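Local coordinates for protein NEQ263 (Nanoarchaeum equitans Kin4-M, PDB 5BN3) that probably binds ATP as the NeqB subunit of the NeqA-NeqB ATP synthase catalytic core, a member of the ATPase alpha/beta chain family, at residues Y61-S66 against A206-E211; N108-T113 against K334-Y339; T281-D286 against V290-T295. All blocks are in the same frame, centred on the assembly; numbering follows the deposited sequence.

Contact 1 of 3, residues Y61-S66 against A206-E211; sequences YKIAVS and ALTLAE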
loop_
_atom_site.group_PDB
_atom_site.type_symbol
_atom_site.label_atom_id
_atom_site.label_comp_id
_atom_site.label_asym_id
_atom_site.label_seq_id
_atom_site.Cartn_x
_atom_site.Cartn_y
_atom_site.Cartn_z
ATOM N N TYR B 61 -10.565 -25.508 28.865
ATOM C CA TYR B 61 -10.539 -26.806 28.191
ATOM C C TYR B 61 -9.305 -27.647 28.517
ATOM O O TYR B 61 -8.167 -27.182 28.417
ATOM C CB TYR B 61 -10.699 -26.656 26.674
ATOM C CG TYR B 61 -10.949 -27.973 25.973
ATOM C CD1 TYR B 61 -12.188 -28.592 26.042
ATOM C CD2 TYR B 61 -9.944 -28.601 25.251
ATOM C CE1 TYR B 61 -12.421 -29.799 25.411
ATOM C CE2 TYR B 61 -10.170 -29.807 24.616
ATOM C CZ TYR B 61 -11.408 -30.400 24.701
ATOM O OH TYR B 61 -11.640 -31.598 24.071
ATOM N N LYS B 62 -9.553 -28.894 28.904
ATOM C CA LYS B 62 -8.489 -29.817 29.264
ATOM C C LYS B 62 -8.672 -31.158 28.564
ATOM O O LYS B 62 -9.779 -31.507 28.153
ATOM C CB LYS B 62 -8.449 -30.017 30.785
ATOM C CG LYS B 62 -8.214 -28.744 31.586
ATOM C CD LYS B 62 -8.214 -29.029 33.083
ATOM C CE LYS B 62 -7.972 -27.762 33.889
ATOM N NZ LYS B 62 -7.973 -28.021 35.356
ATOM N N ILE B 63 -7.583 -31.904 28.422
ATOM C CA ILE B 63 -7.656 -33.256 27.885
ATOM C C ILE B 63 -7.008 -34.253 28.839
ATOM O O ILE B 63 -6.080 -33.911 29.576
ATOM C CB ILE B 63 -6.991 -33.375 26.495
ATOM C CG1 ILE B 63 -5.524 -32.944 26.556
ATOM C CG2 ILE B 63 -7.751 -32.553 25.466
ATOM C CD1 ILE B 63 -4.704 -33.395 25.358
ATOM N N ALA B 64 -7.506 -35.484 28.830
ATOM C CA ALA B 64 -6.875 -36.560 29.582
ATOM C C ALA B 64 -5.615 -36.979 28.840
ATOM O O ALA B 64 -5.674 -37.295 27.653
ATOM C CB ALA B 64 -7.825 -37.734 29.716
ATOM N N VAL B 65 -4.478 -36.972 29.528
ATOM C CA VAL B 65 -3.220 -37.375 28.904
ATOM C C VAL B 65 -2.833 -38.805 29.274
ATOM O O VAL B 65 -2.893 -39.197 30.442
ATOM C CB VAL B 65 -2.064 -36.406 29.243
ATOM C CG1 VAL B 65 -2.295 -35.054 28.588
ATOM C CG2 VAL B 65 -1.910 -36.248 30.746
ATOM N N SER B 66 -2.450 -39.576 28.262
ATOM C CA SER B 66 -2.007 -40.956 28.437
ATOM C C SER B 66 -1.409 -41.443 27.129
ATOM O O SER B 66 -1.427 -40.724 26.128
ATOM C CB SER B 66 -3.173 -41.861 28.842
ATOM O OG SER B 66 -4.126 -41.974 27.800
ATOM N N ALA B 206 -2.256 -31.520 20.532
ATOM C CA ALA B 206 -1.169 -32.347 20.017
ATOM C C ALA B 206 0.122 -32.123 20.798
ATOM O O ALA B 206 0.856 -33.070 21.096
ATOM C CB ALA B 206 -0.948 -32.063 18.542
ATOM N N LEU B 207 0.409 -30.863 21.110
ATOM C CA LEU B 207 1.604 -30.519 21.876
ATOM C C LEU B 207 1.462 -30.821 23.368
ATOM O O LEU B 207 2.455 -31.087 24.048
ATOM C CB LEU B 207 1.979 -29.052 21.653
ATOM C CG LEU B 207 2.601 -28.763 20.286
ATOM C CD1 LEU B 207 2.696 -27.272 20.042
ATOM C CD2 LEU B 207 3.973 -29.393 20.207
ATOM N N THR B 208 0.235 -30.773 23.881
ATOM C CA THR B 208 -0.017 -31.186 25.259
ATOM C C THR B 208 0.312 -32.669 25.411
ATOM O O THR B 208 0.937 -33.077 26.391
ATOM C CB THR B 208 -1.477 -30.925 25.675
ATOM O OG1 THR B 208 -1.731 -29.515 25.662
ATOM C CG2 THR B 208 -1.740 -31.464 27.072
ATOM N N LEU B 209 -0.095 -33.469 24.431
ATOM C CA LEU B 209 0.253 -34.887 24.418
ATOM C C LEU B 209 1.757 -35.066 24.253
ATOM O O LEU B 209 2.364 -35.913 24.905
ATOM C CB LEU B 209 -0.481 -35.618 23.290
ATOM C CG LEU B 209 -0.073 -37.085 23.115
ATOM C CD1 LEU B 209 -0.460 -37.892 24.343
ATOM C CD2 LEU B 209 -0.677 -37.699 21.862
ATOM N N ALA B 210 2.355 -34.259 23.383
ATOM C CA ALA B 210 3.786 -34.353 23.113
ATOM C C ALA B 210 4.624 -34.070 24.356
ATOM O O ALA B 210 5.610 -34.761 24.618
ATOM C CB ALA B 210 4.170 -33.410 21.993
ATOM N N GLU B 211 4.235 -33.047 25.112
ATOM C CA GLU B 211 4.941 -32.684 26.339
ATOM C C GLU B 211 4.798 -33.767 27.401
ATOM O O GLU B 211 5.720 -34.005 28.182
ATOM C CB GLU B 211 4.423 -31.353 26.886
ATOM C CG GLU B 211 4.853 -30.132 26.091
ATOM C CD GLU B 211 4.185 -28.864 26.582
ATOM O OE1 GLU B 211 3.125 -28.964 27.240
ATOM O OE2 GLU B 211 4.718 -27.767 26.314
#
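Thr208 offers one methyl, CG2, to Ile63 of strand 62-64 and to Val65 just beyond its end, at a place where helix 196-215 of the P-loop NTPase-type nucleotide-binding domain is covered by a small two-stranded antiparallel sheet, 62-64 with 91-93. Ile63 and Thr208 reach toward each other tip to tip, with Ile63 CD1 lying 3.9 Å from Thr208 CG2. Val65 meets the same methyl crosswise, its side chain at about a right angle to that of Thr208 and its CG1 3.9 Å from Thr208 CG2. The methyl is directed to the strand because CG2 stands anti to the backbone N of Thr208 (chi1 of -64° for OG1), which turns the hydroxyl back along the helix. There OG1 hydrogen-bonds Arg204 O and Arg265 NH2, so this buried polar atom is satisfied without a partner on the strand. The closest CA atoms, those of Val65 and Leu209, are 6.2 Å apart. No hydrogen bond crosses between the two segments, which leaves the contact to van der Waals packing. Farther out, backbone bonds from Ile63 to Arg92 and from Val65 to Asp90 position the strand, while Leu209 packs on Ile158 and Phe188 of the central sheet. At the far end the partner on the strand side is a backbone carbonyl: Ser66 O lies 3.5 Å from the Leu209 methyl CD1.

Contact 2 of 3, residues N108-T113 against K334-Y339; sequences NEILYT and KKHKKY. With DIO (1,4-diethylene dioxide), chain N.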
loop_
_atom_site.group_PDB
_atom_site.type_symbol
_atom_site.label_atom_id
_atom_site.label_comp_id
_atom_site.label_asym_id
_atom_site.label_seq_id
_atom_site.Cartn_x
_atom_site.Cartn_y
_atom_site.Cartn_z
ATOM N N ASN B 108 22.080 -30.750 20.279
ATOM C CA ASN B 108 23.452 -30.942 19.812
ATOM C C ASN B 108 23.634 -32.265 19.077
ATOM O O ASN B 108 24.750 -32.623 18.694
ATOM C CB ASN B 108 24.422 -30.891 20.993
ATOM C CG ASN B 108 24.241 -32.062 21.942
ATOM O OD1 ASN B 108 23.119 -32.502 22.194
ATOM N ND2 ASN B 108 25.346 -32.579 22.465
ATOM N N GLU B 109 22.538 -32.993 18.893
ATOM C CA GLU B 109 22.584 -34.309 18.262
ATOM C C GLU B 109 21.829 -34.318 16.932
ATOM O O GLU B 109 20.610 -34.137 16.896
ATOM C CB GLU B 109 22.010 -35.362 19.213
ATOM C CG GLU B 109 22.019 -36.777 18.672
ATOM C CD GLU B 109 21.400 -37.774 19.635
ATOM O OE1 GLU B 109 21.256 -37.446 20.835
ATOM O OE2 GLU B 109 21.053 -38.888 19.192
ATOM N N ILE B 110 22.559 -34.528 15.841
ATOM C CA ILE B 110 21.963 -34.556 14.507
ATOM C C ILE B 110 21.030 -35.751 14.302
ATOM O O ILE B 110 21.398 -36.894 14.580
ATOM C CB ILE B 110 23.053 -34.578 13.407
ATOM C CG1 ILE B 110 23.803 -33.243 13.371
ATOM C CG2 ILE B 110 22.440 -34.862 12.045
ATOM C CD1 ILE B 110 24.879 -33.171 12.298
ATOM N N LEU B 111 19.818 -35.472 13.827
ATOM C CA LEU B 111 18.911 -36.511 13.347
ATOM C C LEU B 111 19.077 -36.620 11.837
ATOM O O LEU B 111 18.634 -35.740 11.093
ATOM C CB LEU B 111 17.456 -36.159 13.676
ATOM C CG LEU B 111 17.003 -36.165 15.137
ATOM C CD1 LEU B 111 15.617 -35.560 15.268
ATOM C CD2 LEU B 111 17.002 -37.577 15.682
ATOM N N TYR B 112 19.714 -37.690 11.373
ATOM C CA TYR B 112 19.952 -37.841 9.940
ATOM C C TYR B 112 18.693 -38.206 9.155
ATOM O O TYR B 112 18.007 -39.184 9.462
ATOM C CB TYR B 112 21.095 -38.824 9.675
ATOM C CG TYR B 112 22.438 -38.199 9.941
ATOM C CD1 TYR B 112 23.020 -37.357 9.009
ATOM C CD2 TYR B 112 23.110 -38.426 11.131
ATOM C CE1 TYR B 112 24.235 -36.770 9.247
ATOM C CE2 TYR B 112 24.332 -37.843 11.377
ATOM C CZ TYR B 112 24.885 -37.016 10.428
ATOM O OH TYR B 112 26.098 -36.422 10.647
ATOM N N THR B 113 18.401 -37.397 8.143
ATOM C CA THR B 113 17.201 -37.558 7.335
ATOM C C THR B 113 17.462 -38.451 6.136
ATOM O O THR B 113 16.534 -39.035 5.579
ATOM C CB THR B 113 16.680 -36.195 6.832
ATOM O OG1 THR B 113 17.623 -35.627 5.914
ATOM C CG2 THR B 113 16.479 -35.244 7.996
ATOM N N LYS B 334 34.192 -31.413 12.717
ATOM C CA LYS B 334 35.002 -30.453 11.975
ATOM C C LYS B 334 34.989 -30.775 10.485
ATOM O O LYS B 334 34.985 -29.871 9.652
ATOM C CB LYS B 334 36.436 -30.411 12.509
ATOM C CG LYS B 334 36.570 -29.686 13.837
ATOM C CD LYS B 334 36.053 -28.258 13.741
ATOM C CE LYS B 334 35.238 -27.878 14.967
ATOM N NZ LYS B 334 36.012 -28.012 16.229
ATOM N N LYS B 335 34.972 -32.064 10.159
ATOM C CA LYS B 335 34.883 -32.503 8.770
ATOM C C LYS B 335 33.543 -32.102 8.156
ATOM O O LYS B 335 33.484 -31.627 7.025
ATOM C CB LYS B 335 35.057 -34.020 8.676
ATOM C CG LYS B 335 34.991 -34.561 7.254
ATOM C CD LYS B 335 35.011 -36.084 7.232
ATOM C CE LYS B 335 35.197 -36.609 5.815
ATOM N NZ LYS B 335 35.164 -38.098 5.749
ATOM N N HIS B 336 32.469 -32.299 8.916
ATOM C CA HIS B 336 31.124 -31.958 8.467
ATOM C C HIS B 336 31.014 -30.455 8.217
ATOM O O HIS B 336 30.426 -30.026 7.221
ATOM C CB HIS B 336 30.104 -32.406 9.514
ATOM C CG HIS B 336 28.689 -32.435 9.023
ATOM N ND1 HIS B 336 27.722 -33.222 9.602
ATOM C CD2 HIS B 336 28.081 -31.767 8.012
ATOM C CE1 HIS B 336 26.573 -33.042 8.969
ATOM N NE2 HIS B 336 26.765 -32.165 8.003
ATOM N N LYS B 337 31.584 -29.662 9.120
ATOM C CA LYS B 337 31.596 -28.209 8.975
ATOM C C LYS B 337 32.326 -27.784 7.710
ATOM O O LYS B 337 31.896 -26.865 7.013
ATOM C CB LYS B 337 32.238 -27.550 10.201
ATOM C CG LYS B 337 31.412 -27.673 11.472
ATOM C CD LYS B 337 32.182 -27.172 12.691
ATOM C CE LYS B 337 31.370 -27.353 13.969
ATOM N NZ LYS B 337 32.116 -26.927 15.187
ATOM N N LYS B 338 33.429 -28.464 7.419
ATOM C CA LYS B 338 34.227 -28.165 6.237
ATOM C C LYS B 338 33.437 -28.404 4.952
ATOM O O LYS B 338 33.467 -27.582 4.035
ATOM C CB LYS B 338 35.506 -29.006 6.237
ATOM C CG LYS B 338 36.415 -28.743 5.052
ATOM C CD LYS B 338 37.516 -29.788 4.954
ATOM C CE LYS B 338 38.260 -29.673 3.634
ATOM N NZ LYS B 338 38.865 -28.325 3.452
ATOM N N TYR B 339 32.726 -29.526 4.891
ATOM C CA TYR B 339 31.927 -29.857 3.715
ATOM C C TYR B 339 30.754 -28.898 3.526
ATOM O O TYR B 339 30.448 -28.503 2.403
ATOM C CB TYR B 339 31.424 -31.302 3.789
ATOM C CG TYR B 339 32.391 -32.313 3.217
ATOM C CD1 TYR B 339 32.431 -32.566 1.854
ATOM C CD2 TYR B 339 33.258 -33.017 4.039
ATOM C CE1 TYR B 339 33.310 -33.488 1.325
ATOM C CE2 TYR B 339 34.142 -33.941 3.520
ATOM C CZ TYR B 339 34.163 -34.172 2.162
ATOM O OH TYR B 339 35.038 -35.091 1.637
HETATM C C1 DIO N . 29.788 -35.820 11.072
HETATM C C2 DIO N . 28.769 -34.767 12.759
HETATM C "C1'" DIO N . 29.010 -37.059 11.371
HETATM C "C2'" DIO N . 27.986 -35.997 13.066
HETATM O O1 DIO N . 29.033 -34.714 11.406
HETATM O "O1'" DIO N . 28.725 -37.114 12.723
#
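His336 meets Ile110 and Tyr112 where the first turn of helix 334-356, in the C-terminal domain of V- and A-type ATP synthases, faces the short strand 110-111 that pairs antiparallel with 124-125. The backbones stand well apart, with 11.3 Å between the CA atoms of Ile110 and His336, and side chains bridge the interval.

The apolar part is small. Ile110 and His336 come from opposite directions, and Ile110 CD1 lies 3.7 Å from His336 CE1, obliquely to the imidazole. Another branch of the same isoleucine supports the neighbouring aromatic: Ile110 CG2 sits over the centre of the Tyr112 ring, 3.5 Å above its plane.

Among the polar groups, Tyr112 OH approaches the imidazole edge near its plane, but at 3.7 Å from His336 ND1 it makes no hydrogen bond with it. A dioxane molecule, probably from the crystallisation liquor, connects the two instead. His336 ND1 donates to its O1 over 2.7 Å with an N-H...O angle of 147°, whereas Tyr112 OH gives only a weak bond to O1'.

Aromatic packing adds an edge-to-face contact of His336 with Phe398. The aliphatic side chain of Ile394, on helix 394-408, packs against both His336 and Tyr112. With an alanine at the histidine position, Phe398 is likely to lose its edge-to-face partner and Ile110 CD1 the imidazole carbon it rests on. The histidine ring reaches across because its CG is anti to the backbone N (chi1 -165°), while NE2 makes weak bonds to Asp119 O and Val120 O.

Contact 3 of 3, residues T281-D286 against V290-T295; sequences TMPGND and VVPDLT
Pro292 presents its ring to a loop that curls back on the helix following it, and the side chain of Met282 meets that ring obliquely. The pair touches through carbon alone: Met282 CG is 4.0 Å from Pro292 CB. With CG beside its own backbone N and anti to the carbonyl carbon (chi1 -58°), Met282 brings this methylene against the proline, whereas the end of the side chain leads away from the helix. Pro283 contributes a second, looser ring contact, its CD standing 4.3 Å from Pro292 CD. At another corner of the same ring, Asp286 O comes within 3.6 Å of Pro292 CG, so a backbone carbonyl as well as two side chains borders the ring on the loop side.

The loop is folded by its own bonds. Asn285 N bonds to Met282 O at 2.8 Å, closing a beta turn with Pro283 and Gly284 at its central positions, and Asp286 OD1 bonds to Thr288 OG1 just beyond it. No hydrogen bond joins the loop to the helix segment, although the CA atoms of Met282 and Pro292 are 6.2 Å apart. Inside the helix, Thr295 grips Val291 O twice: its N and OG1 approach from opposite faces of the carbonyl plane, with OG1 2.9 Å from Val291 O and tilted 33° from that plane.

This is the loop-to-helix connection after strand 273-281 of the nucleotide-binding domain's mixed sheet. Pro292 also touches Phe133 of strand 131-134 and Leu280 of strand 273-281, Met282 shares the contact with Phe133, and Leu294 turns to helix 255-263. Two V-type ATP synthase alpha chains border the region, one packing Phe225 on Asp293 and the other Gln392 on Pro283.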
loop_
_atom_site.group_PDB
_atom_site.type_symbol
_atom_site.label_atom_id
_atom_site.label_comp_id
_atom_site.label_asym_id
_atom_site.label_seq_id
_atom_site.Cartn_x
_atom_site.Cartn_y
_atom_site.Cartn_z
ATOM N N THR B 281 2.380 -22.789 3.863
ATOM C CA THR B 281 2.392 -22.306 2.494
ATOM C C THR B 281 2.643 -20.808 2.541
ATOM O O THR B 281 1.953 -20.086 3.265
ATOM C CB THR B 281 1.042 -22.574 1.803
ATOM O OG1 THR B 281 0.794 -23.987 1.763
ATOM C CG2 THR B 281 1.048 -22.027 0.388
ATOM N N MET B 282 3.645 -20.340 1.802
ATOM C CA MET B 282 3.884 -18.905 1.672
ATOM C C MET B 282 2.916 -18.376 0.625
ATOM O O MET B 282 3.113 -18.628 -0.564
ATOM C CB MET B 282 5.324 -18.637 1.218
ATOM C CG MET B 282 6.399 -19.190 2.141
ATOM S SD MET B 282 8.080 -18.801 1.591
ATOM C CE MET B 282 8.294 -19.986 0.255
ATOM N N PRO B 283 1.872 -17.644 1.061
ATOM C CA PRO B 283 0.745 -17.222 0.215
ATOM C C PRO B 283 1.102 -16.940 -1.254
ATOM O O PRO B 283 0.995 -17.864 -2.058
ATOM C CB PRO B 283 0.225 -15.979 0.939
ATOM C CG PRO B 283 0.438 -16.333 2.393
ATOM C CD PRO B 283 1.762 -17.086 2.424
ATOM N N GLY B 284 1.549 -15.736 -1.599
ATOM C CA GLY B 284 1.915 -15.443 -2.990
ATOM C C GLY B 284 3.342 -15.866 -3.327
ATOM O O GLY B 284 4.021 -15.179 -4.092
ATOM N N ASN B 285 3.792 -16.987 -2.765
ATOM C CA ASN B 285 5.209 -17.360 -2.800
ATOM C C ASN B 285 6.070 -16.192 -2.312
ATOM O O ASN B 285 7.131 -15.897 -2.867
ATOM C CB ASN B 285 5.635 -17.828 -4.200
ATOM C CG ASN B 285 7.001 -18.491 -4.204
ATOM O OD1 ASN B 285 7.494 -18.932 -3.165
ATOM N ND2 ASN B 285 7.622 -18.557 -5.375
ATOM N N ASP B 286 5.589 -15.533 -1.262
ATOM C CA ASP B 286 6.245 -14.360 -0.700
ATOM C C ASP B 286 6.686 -14.661 0.728
ATOM O O ASP B 286 5.858 -14.765 1.638
ATOM C CB ASP B 286 5.282 -13.167 -0.728
ATOM C CG ASP B 286 5.959 -11.854 -0.382
ATOM O OD1 ASP B 286 7.120 -11.868 0.082
ATOM O OD2 ASP B 286 5.319 -10.797 -0.564
ATOM N N VAL B 290 3.364 -12.006 6.326
ATOM C CA VAL B 290 3.416 -12.009 7.788
ATOM C C VAL B 290 3.555 -13.403 8.421
ATOM O O VAL B 290 4.268 -13.559 9.412
ATOM C CB VAL B 290 2.216 -11.244 8.398
ATOM C CG1 VAL B 290 0.919 -11.878 7.976
ATOM C CG2 VAL B 290 2.312 -11.205 9.911
ATOM N N VAL B 291 2.906 -14.415 7.851
ATOM C CA VAL B 291 2.986 -15.757 8.435
ATOM C C VAL B 291 4.378 -16.412 8.319
ATOM O O VAL B 291 4.947 -16.821 9.331
ATOM C CB VAL B 291 1.867 -16.698 7.925
ATOM C CG1 VAL B 291 2.046 -18.098 8.487
ATOM C CG2 VAL B 291 0.503 -16.145 8.304
ATOM N N PRO B 292 4.938 -16.512 7.097
ATOM C CA PRO B 292 6.303 -17.056 7.073
ATOM C C PRO B 292 7.331 -16.144 7.739
ATOM O O PRO B 292 8.317 -16.648 8.278
ATOM C CB PRO B 292 6.610 -17.194 5.574
ATOM C CG PRO B 292 5.657 -16.268 4.894
ATOM C CD PRO B 292 4.412 -16.289 5.736
ATOM N N ASP B 293 7.118 -14.831 7.696
ATOM C CA ASP B 293 8.063 -13.899 8.302
ATOM C C ASP B 293 8.126 -14.047 9.821
ATOM O O ASP B 293 9.214 -14.132 10.396
ATOM C CB ASP B 293 7.724 -12.453 7.926
ATOM C CG ASP B 293 8.708 -11.460 8.501
ATOM O OD1 ASP B 293 9.890 -11.486 8.089
ATOM O OD2 ASP B 293 8.310 -10.646 9.364
ATOM N N LEU B 294 6.965 -14.080 10.471
ATOM C CA LEU B 294 6.922 -14.266 11.923
ATOM C C LEU B 294 7.433 -15.649 12.318
ATOM O O LEU B 294 8.128 -15.797 13.325
ATOM C CB LEU B 294 5.506 -14.042 12.467
ATOM C CG LEU B 294 4.946 -12.619 12.397
ATOM C CD1 LEU B 294 3.620 -12.519 13.138
ATOM C CD2 LEU B 294 5.940 -11.611 12.946
ATOM N N THR B 295 7.091 -16.657 11.520
ATOM C CA THR B 295 7.551 -18.019 11.781
ATOM C C THR B 295 9.070 -18.087 11.667
ATOM O O THR B 295 9.737 -18.748 12.469
ATOM C CB THR B 295 6.897 -19.021 10.812
ATOM O OG1 THR B 295 5.482 -19.049 11.044
ATOM C CG2 THR B 295 7.463 -20.421 11.013
#

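Contacts 1 and 3 are buried, whereas contact 2 is only partly so, and their areas of 184, 135 and 88 Å² follow that order of burial. Contacts 1 and 3 both involve helices packed on the same mixed sheet, but on opposite sides of the chain's centre, about 28 Å apart between centres. Contact 1 joins elements distant in sequence, contact 3 a loop and the helix just after it. Contact 2 instead ties the C-terminal helical domain to a short strand pair, and contact 3 is nested within the chain it closes. Methyl and ring-carbon packing dominates the two buried contacts; aromatic groups and a bound solvent molecule mark contact 2.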